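Lipoprotein (Leptospira interrogans serogroup Icterohaemorrhagiae serovar copenhageni, PDB 6OE6) is of unknown function but, as a predicted lipoprotein, is probably anchored to a membrane of the spirochaete by a lipidated N-terminus. Local coordinates at residues R43-I54 with D122-T131; Y56-S65 with L112-D122. One frame throughout, in Å; residues are numbered along the deposited sequence. Where two conformers were deposited one is given.

Contact 1. Residues R43-I54 with D122-T131; sequences RKNLIFPDDKTI and DEVEFLVRST
The Phe48 and Phe126 rings meet obliquely, planes at 47°, CD2 of Phe48 3.7 Å from CD1 of Phe126; Val128 CG2 lies in plane at the Phe126 edge, and Ile54 CD1 touches that ring at CE1 as well as Val128 CG2. The second flat pair is Arg43 and Asp122, guanidinium and carboxylate 17° apart. The rings sit where the edge strand 47-49 runs parallel to strand 119-129 in a mixed beta-sheet. Leu127 is bonded through both its backbone N and its O: N donates to Leu46 O (2.9 Å) and O accepts from Phe48 N (2.8 Å). Arg129 N then bonds to Phe48 O. Ile47 CG2 lies alongside Arg129 CD on one face; Phe48 and Val128 turn to the other, where Trp18 of strand 15-21 meets the Phe48 ring. Before Leu46 the backbones diverge, and water 3 bridges Leu46 N and Glu125 O. Arg43 reaches back with a chain bent at chi3 (71°), its NH2 also bonded to Gly14 O. The grip on Asp122 is end-on: NH1 of Arg43 to OD1 of Asp122 and NH2 to OD2, each 3.0 Å and on the syn side, while Glu123 N reaches the same OD1 from the anti side.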
loop_
_atom_site.group_PDB
_atom_site.type_symbol
_atom_site.label_atom_id
_atom_site.label_comp_id
_atom_site.label_asym_id
_atom_site.label_seq_id
_atom_site.Cartn_x
_atom_site.Cartn_y
_atom_site.Cartn_z
ATOM N N ARG A 43 -5.827 -7.829 -0.794
ATOM C CA ARG A 43 -5.128 -7.110 -1.849
ATOM C C ARG A 43 -6.068 -6.749 -2.990
ATOM O O ARG A 43 -5.600 -6.448 -4.091
ATOM C CB ARG A 43 -3.937 -7.927 -2.369
ATOM C CG ARG A 43 -4.326 -9.293 -2.919
ATOM C CD ARG A 43 -3.181 -9.996 -3.648
ATOM N NE ARG A 43 -2.125 -10.454 -2.745
ATOM C CZ ARG A 43 -0.829 -10.208 -2.910
ATOM N NH1 ARG A 43 -0.406 -9.504 -3.955
ATOM N NH2 ARG A 43 0.053 -10.678 -2.033
ATOM N N LYS A 44 -7.383 -6.801 -2.765
ATOM C CA LYS A 44 -8.364 -6.584 -3.822
ATOM C C LYS A 44 -9.247 -5.383 -3.508
ATOM O O LYS A 44 -9.661 -5.182 -2.358
ATOM C CB LYS A 44 -9.247 -7.839 -4.036
ATOM N N ASN A 45 -9.537 -4.593 -4.551
ATOM C CA ASN A 45 -10.505 -3.498 -4.486
ATOM C C ASN A 45 -10.184 -2.530 -3.349
ATOM O O ASN A 45 -11.061 -2.111 -2.596
ATOM C CB ASN A 45 -11.939 -4.031 -4.349
ATOM C CG ASN A 45 -12.327 -4.988 -5.475
ATOM O OD1 ASN A 45 -12.768 -6.113 -5.223
ATOM N ND2 ASN A 45 -12.171 -4.542 -6.716
ATOM N N LEU A 46 -8.912 -2.168 -3.214
ATOM C CA LEU A 46 -8.516 -1.297 -2.118
ATOM C C LEU A 46 -8.804 0.158 -2.481
ATOM O O LEU A 46 -8.257 0.690 -3.468
ATOM C CB LEU A 46 -7.045 -1.509 -1.789
ATOM C CG LEU A 46 -6.631 -2.908 -1.335
ATOM C CD1 LEU A 46 -5.110 -2.949 -1.210
ATOM C CD2 LEU A 46 -7.278 -3.239 0.012
ATOM N N ILE A 47 -9.688 0.783 -1.698
ATOM C CA ILE A 47 -10.142 2.154 -1.914
ATOM C C ILE A 47 -10.069 2.873 -0.574
ATOM O O ILE A 47 -10.854 2.584 0.334
ATOM C CB ILE A 47 -11.569 2.209 -2.475
ATOM C CG1 ILE A 47 -11.651 1.465 -3.812
ATOM C CG2 ILE A 47 -12.030 3.648 -2.619
ATOM C CD1 ILE A 47 -13.058 1.372 -4.323
ATOM N N PHE A 48 -9.131 3.799 -0.449
ATOM C CA PHE A 48 -8.843 4.489 0.803
ATOM C C PHE A 48 -9.178 5.977 0.687
ATOM O O PHE A 48 -9.074 6.577 -0.396
ATOM C CB PHE A 48 -7.359 4.324 1.180
ATOM C CG PHE A 48 -6.912 2.879 1.332
ATOM C CD1 PHE A 48 -7.706 1.949 1.989
ATOM C CD2 PHE A 48 -5.679 2.459 0.835
ATOM C CE1 PHE A 48 -7.298 0.626 2.135
ATOM C CE2 PHE A 48 -5.268 1.144 0.980
ATOM C CZ PHE A 48 -6.077 0.224 1.628
ATOM N N PRO A 49 -9.599 6.607 1.775
ATOM C CA PRO A 49 -9.874 8.043 1.749
ATOM C C PRO A 49 -8.575 8.829 1.855
ATOM O O PRO A 49 -7.532 8.288 2.199
ATOM C CB PRO A 49 -10.739 8.242 2.999
ATOM C CG PRO A 49 -10.151 7.238 3.962
ATOM C CD PRO A 49 -9.796 6.027 3.115
ATOM N N ASP A 50 -8.669 10.133 1.583
ATOM C CA ASP A 50 -7.498 11.008 1.617
ATOM C C ASP A 50 -7.297 11.678 2.971
ATOM O O ASP A 50 -6.428 12.551 3.102
ATOM C CB ASP A 50 -7.596 12.074 0.518
ATOM C CG ASP A 50 -8.622 13.172 0.824
ATOM O OD1 ASP A 50 -9.520 13.001 1.680
ATOM O OD2 ASP A 50 -8.519 14.237 0.186
ATOM N N ASP A 51 -8.085 11.310 3.981
ATOM C CA ASP A 51 -7.998 11.995 5.262
ATOM C C ASP A 51 -7.647 11.059 6.414
ATOM O O ASP A 51 -7.829 11.429 7.586
ATOM C CB ASP A 51 -9.300 12.751 5.544
ATOM C CG ASP A 51 -10.503 11.841 5.690
ATOM O OD1 ASP A 51 -10.394 10.622 5.477
ATOM O OD2 ASP A 51 -11.585 12.366 6.049
ATOM N N LYS A 52 -7.167 9.859 6.098
ATOM C CA LYS A 52 -6.680 8.911 7.087
ATOM C C LYS A 52 -5.302 8.424 6.670
ATOM O O LYS A 52 -5.004 8.293 5.479
ATOM C CB LYS A 52 -7.610 7.696 7.236
ATOM C CG LYS A 52 -9.036 8.035 7.664
ATOM C CD LYS A 52 -9.099 8.555 9.084
ATOM C CE LYS A 52 -10.547 8.770 9.519
ATOM N NZ LYS A 52 -10.665 9.320 10.901
ATOM N N THR A 53 -4.462 8.159 7.662
ATOM C CA THR A 53 -3.138 7.630 7.352
ATOM C C THR A 53 -3.279 6.151 7.006
ATOM O O THR A 53 -3.933 5.395 7.727
ATOM C CB THR A 53 -2.187 7.885 8.528
ATOM O OG1 THR A 53 -1.941 9.298 8.620
ATOM C CG2 THR A 53 -0.839 7.183 8.324
ATOM N N ILE A 54 -2.725 5.756 5.860
ATOM C CA ILE A 54 -2.874 4.402 5.329
ATOM C C ILE A 54 -1.704 3.586 5.857
ATOM O O ILE A 54 -0.564 3.825 5.460
ATOM C CB ILE A 54 -2.884 4.400 3.802
ATOM C CG1 ILE A 54 -4.062 5.254 3.248
ATOM C CG2 ILE A 54 -2.884 2.921 3.260
ATOM C CD1 ILE A 54 -3.901 5.704 1.764
ATOM N N ASP A 122 6.602 -8.845 -4.823
ATOM C CA ASP A 122 5.162 -8.708 -4.680
ATOM C C ASP A 122 4.804 -7.251 -4.926
ATOM O O ASP A 122 5.660 -6.364 -4.869
ATOM C CB ASP A 122 4.692 -9.149 -3.296
ATOM C CG ASP A 122 3.329 -9.797 -3.318
ATOM O OD1 ASP A 122 2.546 -9.558 -4.259
ATOM O OD2 ASP A 122 3.049 -10.563 -2.376
ATOM N N GLU A 123 3.532 -7.023 -5.234
ATOM C CA GLU A 123 3.058 -5.670 -5.484
ATOM C C GLU A 123 1.545 -5.658 -5.341
ATOM O O GLU A 123 0.886 -6.692 -5.439
ATOM C CB GLU A 123 3.486 -5.170 -6.873
ATOM C CG GLU A 123 2.777 -5.847 -8.021
ATOM C CD GLU A 123 3.421 -5.523 -9.357
ATOM O OE1 GLU A 123 4.627 -5.811 -9.517
ATOM O OE2 GLU A 123 2.728 -4.977 -10.234
ATOM N N VAL A 124 1.004 -4.466 -5.115
ATOM C CA VAL A 124 -0.418 -4.290 -4.838
ATOM C C VAL A 124 -0.811 -2.874 -5.246
ATOM O O VAL A 124 -0.035 -1.925 -5.076
ATOM C CB VAL A 124 -0.731 -4.559 -3.346
ATOM C CG1 VAL A 124 0.005 -3.564 -2.456
ATOM C CG2 VAL A 124 -2.254 -4.529 -3.089
ATOM N N GLU A 125 -2.006 -2.738 -5.813
ATOM C CA GLU A 125 -2.568 -1.439 -6.167
ATOM C C GLU A 125 -3.628 -0.990 -5.159
ATOM O O GLU A 125 -4.372 -1.808 -4.609
ATOM C CB GLU A 125 -3.199 -1.491 -7.560
ATOM C CG GLU A 125 -2.209 -1.759 -8.673
ATOM C CD GLU A 125 -2.895 -1.908 -10.020
ATOM O OE1 GLU A 125 -3.575 -2.937 -10.242
ATOM O OE2 GLU A 125 -2.760 -0.986 -10.840
ATOM N N PHE A 126 -3.730 0.327 -4.965
ATOM C CA PHE A 126 -4.845 0.895 -4.211
ATOM C C PHE A 126 -5.195 2.284 -4.747
ATOM O O PHE A 126 -4.386 2.942 -5.395
ATOM C CB PHE A 126 -4.549 0.934 -2.695
ATOM C CG PHE A 126 -3.366 1.788 -2.291
ATOM C CD1 PHE A 126 -3.532 3.153 -2.085
ATOM C CD2 PHE A 126 -2.093 1.228 -2.061
ATOM C CE1 PHE A 126 -2.439 3.956 -1.679
ATOM C CE2 PHE A 126 -1.014 2.017 -1.624
ATOM C CZ PHE A 126 -1.187 3.385 -1.451
ATOM N N LEU A 127 -6.446 2.702 -4.518
ATOM C CA LEU A 127 -6.920 4.035 -4.878
ATOM C C LEU A 127 -7.003 4.899 -3.624
ATOM O O LEU A 127 -7.340 4.388 -2.550
ATOM C CB LEU A 127 -8.314 3.979 -5.508
ATOM C CG LEU A 127 -8.456 3.244 -6.824
ATOM C CD1 LEU A 127 -9.912 3.338 -7.284
ATOM C CD2 LEU A 127 -7.527 3.853 -7.838
ATOM N N VAL A 128 -6.702 6.198 -3.769
ATOM C CA VAL A 128 -6.976 7.227 -2.752
ATOM C C VAL A 128 -8.020 8.171 -3.330
ATOM O O VAL A 128 -7.842 8.698 -4.435
ATOM C CB VAL A 128 -5.712 8.008 -2.363
ATOM C CG1 VAL A 128 -6.054 9.104 -1.336
ATOM C CG2 VAL A 128 -4.666 7.053 -1.801
ATOM N N ARG A 129 -9.117 8.390 -2.600
ATOM C CA ARG A 129 -10.182 9.236 -3.113
ATOM C C ARG A 129 -10.487 10.397 -2.177
ATOM O O ARG A 129 -10.322 10.293 -0.959
ATOM C CB ARG A 129 -11.455 8.430 -3.341
ATOM C CG ARG A 129 -11.277 7.404 -4.429
ATOM C CD ARG A 129 -12.586 6.764 -4.776
ATOM N NE ARG A 129 -13.540 7.699 -5.371
ATOM C CZ ARG A 129 -14.628 8.157 -4.757
ATOM N NH1 ARG A 129 -14.909 7.775 -3.517
ATOM N NH2 ARG A 129 -15.443 8.990 -5.389
ATOM N N SER A 130 -10.923 11.508 -2.767
ATOM C CA SER A 130 -11.427 12.625 -1.982
ATOM C C SER A 130 -12.672 12.200 -1.220
ATOM O O SER A 130 -13.583 11.588 -1.787
ATOM C CB SER A 130 -11.755 13.815 -2.884
ATOM O OG SER A 130 -10.598 14.578 -3.172
ATOM N N THR A 131 -12.709 12.527 0.069
ATOM C CA THR A 131 -13.849 12.202 0.915
ATOM C C THR A 131 -15.085 12.991 0.491
ATOM O O THR A 131 -15.530 13.895 1.208
ATOM C CB THR A 131 -13.508 12.464 2.387
ATOM O OG1 THR A 131 -12.710 13.650 2.500
ATOM C CG2 THR A 131 -12.726 11.296 2.961
HETATM O O HOH W 1 -3.476 -5.236 -6.409
HETATM O O HOH W 2 -1.676 -7.600 -5.754
HETATM O O HOH W 3 -6.615 -3.175 -5.045
#

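Contact 2. Residues Y56-S65 with L112-D122. With FMT (formic acid), chain D.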
loop_
_atom_site.group_PDB
_atom_site.type_symbol
_atom_site.label_atom_id
_atom_site.label_comp_id
_atom_site.label_asym_id
_atom_site.label_seq_id
_atom_site.Cartn_x
_atom_site.Cartn_y
_atom_site.Cartn_z
ATOM N N TYR A 56 0.199 -0.104 6.367
ATOM C CA TYR A 56 0.244 -1.443 5.801
ATOM C C TYR A 56 1.208 -2.331 6.568
ATOM O O TYR A 56 2.124 -1.882 7.282
ATOM C CB TYR A 56 0.621 -1.438 4.291
ATOM C CG TYR A 56 2.098 -1.168 4.068
ATOM C CD1 TYR A 56 3.022 -2.212 4.033
ATOM C CD2 TYR A 56 2.560 0.118 3.902
ATOM C CE1 TYR A 56 4.373 -1.964 3.863
ATOM C CE2 TYR A 56 3.898 0.377 3.731
ATOM C CZ TYR A 56 4.802 -0.669 3.704
ATOM O OH TYR A 56 6.144 -0.386 3.537
ATOM N N ILE A 57 0.954 -3.620 6.435
ATOM C CA ILE A 57 1.885 -4.650 6.854
ATOM C C ILE A 57 2.069 -5.562 5.652
ATOM O O ILE A 57 1.143 -5.751 4.852
ATOM C CB ILE A 57 1.367 -5.414 8.096
ATOM C CG1 ILE A 57 2.466 -6.296 8.680
ATOM C CG2 ILE A 57 0.121 -6.234 7.762
ATOM C CD1 ILE A 57 2.134 -6.853 10.065
ATOM N N TYR A 58 3.283 -6.086 5.482
ATOM C CA TYR A 58 3.519 -7.136 4.496
ATOM C C TYR A 58 4.116 -8.353 5.182
ATOM O O TYR A 58 5.141 -8.243 5.856
ATOM C CB TYR A 58 4.442 -6.672 3.357
ATOM C CG TYR A 58 4.617 -7.743 2.302
ATOM C CD1 TYR A 58 3.577 -8.079 1.448
ATOM C CD2 TYR A 58 5.805 -8.450 2.189
ATOM C CE1 TYR A 58 3.727 -9.070 0.497
ATOM C CE2 TYR A 58 5.961 -9.436 1.241
ATOM C CZ TYR A 58 4.923 -9.742 0.396
ATOM O OH TYR A 58 5.070 -10.734 -0.544
ATOM N N ARG A 59 3.481 -9.506 5.009
ATOM C CA ARG A 59 3.995 -10.755 5.567
ATOM C C ARG A 59 4.619 -11.569 4.444
ATOM O O ARG A 59 3.929 -11.947 3.492
ATOM C CB ARG A 59 2.901 -11.557 6.266
ATOM C CG ARG A 59 3.460 -12.842 6.921
ATOM C CD ARG A 59 2.509 -13.464 7.935
ATOM N NE ARG A 59 1.686 -12.461 8.605
ATOM C CZ ARG A 59 0.358 -12.497 8.661
ATOM N NH1 ARG A 59 -0.307 -13.503 8.104
ATOM N NH2 ARG A 59 -0.304 -11.533 9.286
ATOM N N PHE A 60 5.920 -11.831 4.560
ATOM C CA PHE A 60 6.645 -12.566 3.536
ATOM C C PHE A 60 6.221 -14.028 3.513
ATOM O O PHE A 60 5.959 -14.640 4.550
ATOM C CB PHE A 60 8.153 -12.484 3.771
ATOM C CG PHE A 60 8.720 -11.116 3.604
ATOM C CD1 PHE A 60 9.284 -10.734 2.399
ATOM C CD2 PHE A 60 8.688 -10.207 4.649
ATOM C CE1 PHE A 60 9.807 -9.472 2.232
ATOM C CE2 PHE A 60 9.209 -8.939 4.492
ATOM C CZ PHE A 60 9.762 -8.568 3.277
ATOM N N SER A 61 6.175 -14.595 2.308
ATOM C CA SER A 61 5.862 -16.012 2.163
ATOM C C SER A 61 6.999 -16.924 2.611
ATOM O O SER A 61 6.754 -18.110 2.858
ATOM C CB SER A 61 5.506 -16.330 0.712
ATOM O OG SER A 61 6.651 -16.223 -0.116
ATOM N N ARG A 62 8.226 -16.419 2.706
ATOM C CA ARG A 62 9.361 -17.191 3.194
ATOM C C ARG A 62 9.975 -16.486 4.397
ATOM O O ARG A 62 9.674 -15.326 4.686
ATOM C CB ARG A 62 10.411 -17.388 2.094
ATOM N N SER A 63 10.840 -17.194 5.117
ATOM C CA SER A 63 11.527 -16.547 6.228
ATOM C C SER A 63 12.556 -15.555 5.688
ATOM O O SER A 63 13.098 -15.722 4.593
ATOM C CB SER A 63 12.188 -17.581 7.141
ATOM O OG SER A 63 13.437 -17.989 6.632
ATOM N N VAL A 64 12.788 -14.484 6.449
ATOM C CA VAL A 64 13.657 -13.401 6.013
ATOM C C VAL A 64 14.590 -13.015 7.149
ATOM O O VAL A 64 14.324 -13.272 8.326
ATOM C CB VAL A 64 12.871 -12.158 5.533
ATOM C CG1 VAL A 64 12.052 -12.482 4.310
ATOM C CG2 VAL A 64 11.982 -11.631 6.646
ATOM N N SER A 65 15.698 -12.382 6.775
ATOM C CA SER A 65 16.708 -11.925 7.714
ATOM C C SER A 65 16.570 -10.427 7.949
ATOM O O SER A 65 16.271 -9.667 7.022
ATOM C CB SER A 65 18.111 -12.237 7.197
ATOM O OG SER A 65 19.085 -11.617 8.014
ATOM N N LEU A 112 2.266 -0.223 -4.867
ATOM C CA LEU A 112 3.259 -0.465 -3.815
ATOM C C LEU A 112 3.982 -1.750 -4.185
ATOM O O LEU A 112 3.334 -2.773 -4.410
ATOM C CB LEU A 112 2.564 -0.607 -2.459
ATOM C CG LEU A 112 3.379 -1.094 -1.256
ATOM C CD1 LEU A 112 4.551 -0.136 -0.968
ATOM C CD2 LEU A 112 2.430 -1.168 -0.055
ATOM N N LYS A 113 5.310 -1.690 -4.286
ATOM C CA LYS A 113 6.118 -2.857 -4.614
ATOM C C LYS A 113 6.997 -3.206 -3.422
ATOM O O LYS A 113 7.447 -2.321 -2.696
ATOM C CB LYS A 113 7.017 -2.591 -5.823
ATOM C CG LYS A 113 6.271 -2.289 -7.150
ATOM C CD LYS A 113 7.266 -2.042 -8.247
ATOM C CE LYS A 113 6.577 -1.556 -9.517
ATOM N NZ LYS A 113 7.546 -1.525 -10.627
ATOM N N VAL A 114 7.250 -4.502 -3.246
ATOM C CA VAL A 114 8.136 -4.995 -2.194
ATOM C C VAL A 114 9.317 -5.691 -2.866
ATOM O O VAL A 114 9.122 -6.557 -3.724
ATOM C CB VAL A 114 7.415 -5.959 -1.235
ATOM C CG1 VAL A 114 8.442 -6.520 -0.206
ATOM C CG2 VAL A 114 6.223 -5.289 -0.527
ATOM N N ALA A 115 10.535 -5.295 -2.493
ATOM C CA ALA A 115 11.746 -5.887 -3.042
ATOM C C ALA A 115 12.536 -6.560 -1.933
ATOM O O ALA A 115 12.657 -6.022 -0.829
ATOM C CB ALA A 115 12.619 -4.839 -3.736
ATOM N N TYR A 116 13.074 -7.737 -2.238
ATOM C CA TYR A 116 13.873 -8.501 -1.292
ATOM C C TYR A 116 15.100 -8.996 -2.032
ATOM O O TYR A 116 14.971 -9.673 -3.056
ATOM C CB TYR A 116 13.071 -9.668 -0.705
ATOM C CG TYR A 116 13.777 -10.389 0.427
ATOM C CD1 TYR A 116 13.922 -9.785 1.670
ATOM C CD2 TYR A 116 14.282 -11.663 0.256
ATOM C CE1 TYR A 116 14.561 -10.432 2.714
ATOM C CE2 TYR A 116 14.928 -12.320 1.291
ATOM C CZ TYR A 116 15.064 -11.698 2.519
ATOM O OH TYR A 116 15.704 -12.341 3.565
ATOM N N GLU A 117 16.281 -8.617 -1.531
ATOM C CA GLU A 117 17.558 -9.087 -2.073
ATOM C C GLU A 117 17.650 -8.854 -3.581
ATOM O O GLU A 117 18.144 -9.697 -4.333
ATOM C CB GLU A 117 17.784 -10.560 -1.732
ATOM C CG GLU A 117 17.786 -10.851 -0.234
ATOM C CD GLU A 117 19.123 -10.561 0.432
ATOM O OE1 GLU A 117 19.839 -11.528 0.765
ATOM O OE2 GLU A 117 19.463 -9.374 0.622
ATOM N N GLY A 118 17.159 -7.694 -4.029
ATOM C CA GLY A 118 17.307 -7.260 -5.399
ATOM C C GLY A 118 16.107 -7.486 -6.299
ATOM O O GLY A 118 15.988 -6.800 -7.320
ATOM N N ASP A 119 15.222 -8.419 -5.963
ATOM C CA ASP A 119 14.098 -8.775 -6.819
ATOM C C ASP A 119 12.798 -8.198 -6.273
ATOM O O ASP A 119 12.555 -8.233 -5.061
ATOM C CB ASP A 119 13.956 -10.294 -6.938
ATOM C CG ASP A 119 15.262 -10.979 -7.281
ATOM O OD1 ASP A 119 16.028 -10.426 -8.097
ATOM O OD2 ASP A 119 15.521 -12.066 -6.726
ATOM N N VAL A 120 11.960 -7.676 -7.169
ATOM C CA VAL A 120 10.581 -7.378 -6.790
ATOM C C VAL A 120 9.860 -8.704 -6.584
ATOM O O VAL A 120 9.850 -9.564 -7.473
ATOM C CB VAL A 120 9.879 -6.510 -7.844
ATOM C CG1 VAL A 120 8.396 -6.379 -7.519
ATOM C CG2 VAL A 120 10.504 -5.126 -7.906
ATOM N N ILE A 121 9.293 -8.895 -5.395
ATOM C CA ILE A 121 8.666 -10.159 -5.023
ATOM C C ILE A 121 7.160 -10.052 -4.874
ATOM O O ILE A 121 6.489 -11.093 -4.800
ATOM C CB ILE A 121 9.270 -10.734 -3.722
ATOM C CG1 ILE A 121 9.038 -9.746 -2.573
ATOM C CG2 ILE A 121 10.746 -11.065 -3.896
ATOM C CD1 ILE A 121 9.275 -10.339 -1.233
ATOM N N ASP A 122 6.602 -8.845 -4.823
ATOM C CA ASP A 122 5.162 -8.708 -4.680
ATOM C C ASP A 122 4.804 -7.251 -4.926
ATOM O O ASP A 122 5.660 -6.364 -4.869
ATOM C CB ASP A 122 4.692 -9.149 -3.296
ATOM C CG ASP A 122 3.329 -9.797 -3.318
ATOM O OD1 ASP A 122 2.546 -9.558 -4.259
ATOM O OD2 ASP A 122 3.049 -10.563 -2.376
HETATM C C FMT D . 6.575 3.338 4.190
HETATM O O1 FMT D . 6.486 3.840 5.302
HETATM O O2 FMT D . 6.758 2.131 4.034
#
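Tyr58 and Val114 meet where two sheets face each other, strand 53-59 supplying the ring and strand 108-116 the methyls. With CG anti to the backbone N (chi1 -177°), the Tyr58 side chain leaves CB toward the facing hairpin. Its CG lies 4.1 Å from Val114 CG2, which sits over one ring face, offset toward the rim; CD2 and CE2 touch Val114 CG1, and CE2 also nears Ile121 CD1. At the ring edge, in its plane, CE1 approaches Asp122 OD2, and at the tip OH donates to that OD2 (2.7 Å). The acceptor uses its anti lone pair, and ring and carboxylate planes are 86° apart.

The neighbours repeat the ring-on-methyl theme. Leu112 CD2 stands over the centre of the Tyr56 ring, a CH-pi contact of 4.1 Å to the centroid, while Tyr56 OH donates to formic acid O2 (2.6 Å), probably a crystallisation additive. Phe60 is sandwiched: Val64 CG1 covers one face, Tyr58 CD2 the centre of the opposite one, and Ile121 CD1 comes to its edge, 3.6 Å from CE1 of Phe60. Val64 CG1 also lies over the Tyr116 ring, whose OH accepts from Ser65 N (3.2 Å).

Strands 108-116 and 119-129 join through a type I' turn from Tyr116 to Asp119. Ile121 and Asp122 both face Val114 in a classic beta bulge, and both thereby reach the rings. Two sheets packed face to face through such side chains are consistent with a beta-sandwich.

In the fold
Both contacts use strands 53-59 and 119-129, but contact 1 chiefly pairs 47-49 with 119-129, whereas contact 2 sets 53-59 against the 108-116/119-129 hairpin. Contact 1 lies closer to the centre of the chain, about 7 Å against 13 Å, and is chiefly a pairing within one sheet: backbone bonds add an edge strand, while exposed residues lie toward both ends, around Thr131 and at Glu123 and Glu125. Contact 2 works between sheets, through side chains, with a buried aromatic layer and the more exposed Ile121 at its border. Asp122 belongs to both, tying an arginine in the one and a tyrosine in the other. Strand pairing also joins them directly, through a probable hydrogen bond from Leu112 N to Val124 O (2.9 Å).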